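Local coordinates for protein decapping nuclease RAI1 (Scheffersomyces stipitis, PDB 5ULJ) that removes the NAD cap from the 5' end of NAD-capped RNAs as a metal-dependent decapping nuclease and binds and stimulates the exoribonuclease RAT1, at residues Tyr254-Thr259 / Arg289-Gly294. Numbering follows the deposited sequence.
Sequences YMELKT and RKVVYG. With CA (calcium ion), chain E; 0WD ([[(2R,3S,4R,5R)-5-(3-aminocarbonyl-4H-pyridin-1-yl)-3,4-bis(oxidanyl)oxolan-2-yl]methoxy-oxidanyl-phosphoryl] [(2R,3S,4R,5R)-5-(6-aminopurin-9-yl)-4-oxidanyl-3-phosphonooxy-oxolan-2-yl]methyl hydrogen phosphate), chain F.
Glu256 and Lys258 each bond through N and O to the neighbouring strand, which joins 254-259 to 290-294 in parallel, the axes 4.5 Å apart at closest and 21° from parallel. Three of the four bonds are short and nearly straight, as from Val292 N to Glu256 O (2.8 Å). The bond from Glu256 N to Lys290 O is more bent, at 142°. Beyond it, a water links Tyr254 O to Arg289 N.

On one face, Lys258 CB sits over the ring of Tyr293, 3.5 Å from its centroid, a CH-pi contact. Tyr293 OH is hydrogen-bonded to Thr279 OG1 of helix 266-286. Lys258 CG lies beside the backbone N, and a bend at chi2 (-73°) helps direct the chain toward the 3'-phosphate of the bound NADP ligand. There NZ is 2.9 Å from phosphate oxygen OP3 of the ligand, bonds to Gln282 and forms a salt bridge with Glu256. An alanine in place of Tyr293 would probably leave the Lys258 chain without its ring support and Thr279 without its hydroxyl partner. Glu256 CB packs beside Val291 CG1 (3.8 Å), while OE2 binds calcium. Leu257 O is a calcium ligand too, at 2.6 Å, and Asp237 also binds the ion.

On the other face, Met255 CE touches Val292 CG2 at 3.5 Å, and Leu257 CD2 packs against Val292 CB.

The two strands and helix 266-286 form a beta-alpha-beta unit of the PD-(D/E)XK nuclease fold. The helix covers the Glu256, Lys258 and Val291 face; helix 169-188 meets Leu257 and Val292 on the other. Antiparallel strands 228-239 and 302-309 flank the pair.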
ATOM      1  N   TYR A 254      -0.837  10.892  10.203  1.00 18.43           N
ATOM      2  CA  TYR A 254      -0.429   9.502  10.022  1.00 19.92           C
ATOM      3  C   TYR A 254       1.077   9.370   9.815  1.00 21.24           C
ATOM      4  O   TYR A 254       1.747  10.327   9.432  1.00 19.62           O
ATOM      5  CB  TYR A 254      -1.164   8.879   8.836  1.00 19.79           C
ATOM      6  CG  TYR A 254      -2.629   8.596   9.079  1.00 21.51           C
ATOM      7  CD1 TYR A 254      -3.107   8.336  10.358  1.00 21.53           C
ATOM      8  CD2 TYR A 254      -3.532   8.582   8.027  1.00 22.32           C
ATOM      9  CE1 TYR A 254      -4.450   8.074  10.577  1.00 21.88           C
ATOM     10  CE2 TYR A 254      -4.870   8.322   8.234  1.00 23.09           C
ATOM     11  CZ  TYR A 254      -5.325   8.069   9.510  1.00 25.44           C
ATOM     12  OH  TYR A 254      -6.661   7.811   9.712  1.00 23.83           O
ATOM     13  N   MET A 255       1.595   8.172  10.068  1.00 21.23           N
ATOM     14  CA  MET A 255       3.012   7.880   9.869  1.00 20.53           C
ATOM     15  C   MET A 255       3.222   6.562   9.140  1.00 19.57           C
ATOM     16  O   MET A 255       2.326   5.720   9.079  1.00 24.99           O
ATOM     17  CB  MET A 255       3.753   7.821  11.202  1.00 23.69           C
ATOM     18  CG  MET A 255       3.887   9.132  11.930  1.00 26.15           C
ATOM     19  SD  MET A 255       4.889   8.901  13.409  1.00 38.24           S
ATOM     20  CE  MET A 255       6.448   8.415  12.684  1.00 23.17           C
ATOM     21  N   GLU A 256       4.423   6.388   8.603  1.00 21.62           N
ATOM     22  CA  GLU A 256       4.834   5.113   8.039  1.00 20.92           C
ATOM     23  C   GLU A 256       6.085   4.617   8.757  1.00 21.63           C
ATOM     24  O   GLU A 256       6.998   5.395   9.031  1.00 22.64           O
ATOM     25  CB  GLU A 256       5.090   5.238   6.537  1.00 24.36           C
ATOM     26  CG  GLU A 256       5.296   3.910   5.833  1.00 31.08           C
ATOM     27  CD  GLU A 256       4.029   3.076   5.774  1.00 35.34           C
ATOM     28  OE1 GLU A 256       2.928   3.646   5.927  1.00 39.96           O
ATOM     29  OE2 GLU A 256       4.136   1.847   5.577  1.00 39.93           O
ATOM     30  N   LEU A 257       6.120   3.325   9.065  1.00 16.41           N
ATOM     31  CA  LEU A 257       7.263   2.737   9.755  1.00 19.38           C
ATOM     32  C   LEU A 257       7.956   1.702   8.875  1.00 19.05           C
ATOM     33  O   LEU A 257       7.317   0.793   8.348  1.00 21.62           O
ATOM     34  CB  LEU A 257       6.824   2.102  11.076  1.00 19.18           C
ATOM     35  CG  LEU A 257       6.180   3.048  12.092  1.00 24.12           C
ATOM     36  CD1 LEU A 257       5.866   2.316  13.387  1.00 22.11           C
ATOM     37  CD2 LEU A 257       7.077   4.250  12.355  1.00 23.09           C
ATOM     38  N   LYS A 258       9.267   1.849   8.715  1.00 15.81           N
ATOM     39  CA  LYS A 258      10.041   0.953   7.863  1.00 18.97           C
ATOM     40  C   LYS A 258      11.333   0.512   8.540  1.00 20.47           C
ATOM     41  O   LYS A 258      11.833   1.184   9.442  1.00 18.17           O
ATOM     42  CB  LYS A 258      10.371   1.630   6.531  1.00 19.30           C
ATOM     43  CG  LYS A 258       9.171   2.124   5.743  1.00 22.04           C
ATOM     44  CD  LYS A 258       8.392   0.976   5.132  1.00 25.14           C
ATOM     45  CE  LYS A 258       7.382   1.489   4.122  1.00 31.71           C
ATOM     46  NZ  LYS A 258       6.581   0.390   3.518  1.00 33.00           N
ATOM     47  N   THR A 259      11.873  -0.619   8.099  1.00 18.72           N
ATOM     48  CA  THR A 259      13.178  -1.076   8.565  1.00 20.66           C
ATOM     49  C   THR A 259      14.091  -1.418   7.398  1.00 22.75           C
ATOM     50  O   THR A 259      13.628  -1.813   6.328  1.00 20.33           O
ATOM     51  CB  THR A 259      13.069  -2.310   9.478  1.00 25.56           C
ATOM     52  OG1 THR A 259      12.475  -3.397   8.756  1.00 28.68           O
ATOM     53  CG2 THR A 259      12.227  -1.996  10.685  1.00 23.36           C
ATOM     54  N   ARG A 289       2.714  12.164   5.400  1.00 17.54           N
ATOM     55  CA  ARG A 289       3.756  13.190   5.405  1.00 17.50           C
ATOM     56  C   ARG A 289       4.997  12.799   6.203  1.00 20.80           C
ATOM     57  O   ARG A 289       6.019  13.483   6.136  1.00 16.87           O
ATOM     58  CB  ARG A 289       3.197  14.505   5.953  1.00 20.08           C
ATOM     59  CG  ARG A 289       2.002  15.046   5.187  1.00 26.25           C
ATOM     60  CD  ARG A 289       1.623  16.435   5.679  1.00 35.76           C
ATOM     61  NE  ARG A 289       0.320  16.860   5.177  1.00 43.50           N
ATOM     62  CZ  ARG A 289      -0.233  18.040   5.442  1.00 46.60           C
ATOM     63  NH1 ARG A 289       0.406  18.917   6.205  1.00 43.98           N
ATOM     64  NH2 ARG A 289      -1.424  18.344   4.945  1.00 45.01           N
ATOM     65  N   LYS A 290       4.910  11.710   6.961  1.00 17.79           N
ATOM     66  CA  LYS A 290       6.027  11.282   7.799  1.00 20.45           C
ATOM     67  C   LYS A 290       6.376   9.807   7.621  1.00 18.32           C
ATOM     68  O   LYS A 290       5.494   8.950   7.568  1.00 20.06           O
ATOM     69  CB  LYS A 290       5.724  11.549   9.276  1.00 20.82           C
ATOM     70  CG  LYS A 290       5.727  13.014   9.673  1.00 25.18           C
ATOM     71  CD  LYS A 290       5.608  13.159  11.182  1.00 30.70           C
ATOM     72  CE  LYS A 290       5.641  14.616  11.608  1.00 30.65           C
ATOM     73  NZ  LYS A 290       4.445  15.356  11.125  1.00 23.69           N
ATOM     74  N   VAL A 291       7.672   9.525   7.527  1.00 17.22           N
ATOM     75  CA  VAL A 291       8.172   8.155   7.522  1.00 22.45           C
ATOM     76  C   VAL A 291       9.326   8.008   8.503  1.00 17.86           C
ATOM     77  O   VAL A 291      10.199   8.869   8.571  1.00 20.96           O
ATOM     78  CB  VAL A 291       8.677   7.710   6.135  1.00 26.74           C
ATOM     79  CG1 VAL A 291       8.718   6.191   6.065  1.00 27.69           C
ATOM     80  CG2 VAL A 291       7.810   8.275   5.029  1.00 26.14           C
ATOM     81  N   VAL A 292       9.330   6.912   9.253  1.00 17.92           N
ATOM     82  CA  VAL A 292      10.444   6.610  10.141  1.00 19.48           C
ATOM     83  C   VAL A 292      11.117   5.304   9.730  1.00 18.65           C
ATOM     84  O   VAL A 292      10.467   4.265   9.607  1.00 19.46           O
ATOM     85  CB  VAL A 292       9.990   6.524  11.615  1.00 20.47           C
ATOM     86  CG1 VAL A 292      10.922   5.633  12.421  1.00 20.26           C
ATOM     87  CG2 VAL A 292       9.928   7.915  12.224  1.00 23.41           C
ATOM     88  N   TYR A 293      12.423   5.377   9.498  1.00 20.87           N
ATOM     89  CA  TYR A 293      13.218   4.203   9.171  1.00 16.79           C
ATOM     90  C   TYR A 293      14.050   3.764  10.367  1.00 19.34           C
ATOM     91  O   TYR A 293      14.765   4.568  10.966  1.00 19.34           O
ATOM     92  CB  TYR A 293      14.134   4.483   7.978  1.00 16.49           C
ATOM     93  CG  TYR A 293      13.610   3.983   6.651  1.00 18.00           C
ATOM     94  CD1 TYR A 293      13.854   2.681   6.231  1.00 21.43           C
ATOM     95  CD2 TYR A 293      12.881   4.815   5.812  1.00 21.26           C
ATOM     96  CE1 TYR A 293      13.384   2.221   5.014  1.00 20.32           C
ATOM     97  CE2 TYR A 293      12.404   4.364   4.595  1.00 19.18           C
ATOM     98  CZ  TYR A 293      12.657   3.067   4.203  1.00 20.48           C
ATOM     99  OH  TYR A 293      12.184   2.614   2.992  1.00 20.68           O
ATOM    100  N   GLY A 294      13.946   2.487  10.714  1.00 16.83           N
ATOM    101  CA  GLY A 294      14.817   1.898  11.714  1.00 19.20           C
ATOM    102  C   GLY A 294      15.954   1.173  11.022  1.00 21.43           C
ATOM    103  O   GLY A 294      15.724   0.359  10.128  1.00 23.69           O
TER
HETATM  104 CA    CA E 401       5.198  -0.257   7.186  1.00 42.20          CA
HETATM  105  C1M 0WD F 402      -4.253  -6.116   1.509  1.00 40.79           C
HETATM  106  C2M 0WD F 402      -2.853  -5.851   1.030  1.00 45.38           C
HETATM  107  O2M 0WD F 402      -2.254  -7.054   0.524  1.00 51.95           O
HETATM  108  C3M 0WD F 402      -2.273  -5.492   2.362  1.00 48.03           C
HETATM  109  O3M 0WD F 402      -2.345  -6.654   3.190  1.00 44.15           O
HETATM  110  O4M 0WD F 402      -4.545  -4.847   2.127  1.00 47.57           O
HETATM  111  C4M 0WD F 402      -3.320  -4.480   2.841  1.00 42.93           C
HETATM  112  C5M 0WD F 402      -2.929  -3.027   2.525  1.00 41.78           C
HETATM  113  O5M 0WD F 402      -3.033  -2.724   1.132  1.00 35.97           O
HETATM  114  PN  0WD F 402      -1.986  -1.678   0.493  1.00 35.62           P
HETATM  115  O1N 0WD F 402      -1.917  -0.777   1.665  1.00 24.38           O
HETATM  116  O2N 0WD F 402      -2.679  -1.350  -0.771  1.00 24.82           O
HETATM  117  O3P 0WD F 402      -0.630  -2.524   0.318  1.00 39.10           O
HETATM  118  PA  0WD F 402       0.873  -1.974   0.353  1.00 35.96           P
HETATM  119  O1A 0WD F 402       1.714  -2.858  -0.483  1.00 41.94           O
HETATM  120  O2A 0WD F 402       0.866  -0.518   0.094  1.00 27.11           O
HETATM  121  O5B 0WD F 402       1.264  -2.217   1.898  1.00 41.52           O
HETATM  122  C5B 0WD F 402       2.168  -3.267   2.250  1.00 50.68           C
HETATM  123  C4B 0WD F 402       1.771  -3.859   3.606  1.00 51.13           C
HETATM  124  C3B 0WD F 402       2.979  -4.244   4.417  1.00 53.06           C
HETATM  125  O3B 0WD F 402       3.709  -3.084   4.860  1.00 61.09           O
HETATM  126  P2' 0WD F 402       5.064  -2.648   4.149  1.00 61.09           P
HETATM  127  OP2 0WD F 402       5.801  -2.040   5.280  1.00 52.91           O
HETATM  128  OP1 0WD F 402       5.631  -3.915   3.667  1.00 59.12           O
HETATM  129  OP3 0WD F 402       4.632  -1.693   3.118  1.00 51.82           O
HETATM  130  O4B 0WD F 402       1.133  -5.149   3.462  1.00 51.87           O
HETATM  131  C1B 0WD F 402       1.341  -5.814   4.750  1.00 51.57           C
HETATM  132  C2B 0WD F 402       2.212  -4.850   5.548  1.00 50.36           C
HETATM  133  O2B 0WD F 402       1.383  -3.841   6.137  1.00 52.97           O
HETATM  134  O   HOH W   1       1.040  12.279   7.598  1.00 17.05           O
HETATM  135  O   HOH W   2       3.790  -2.514   8.048  1.00 41.52           O
HETATM  136  O   HOH W   3       2.878  -0.020   6.042  1.00 38.85           O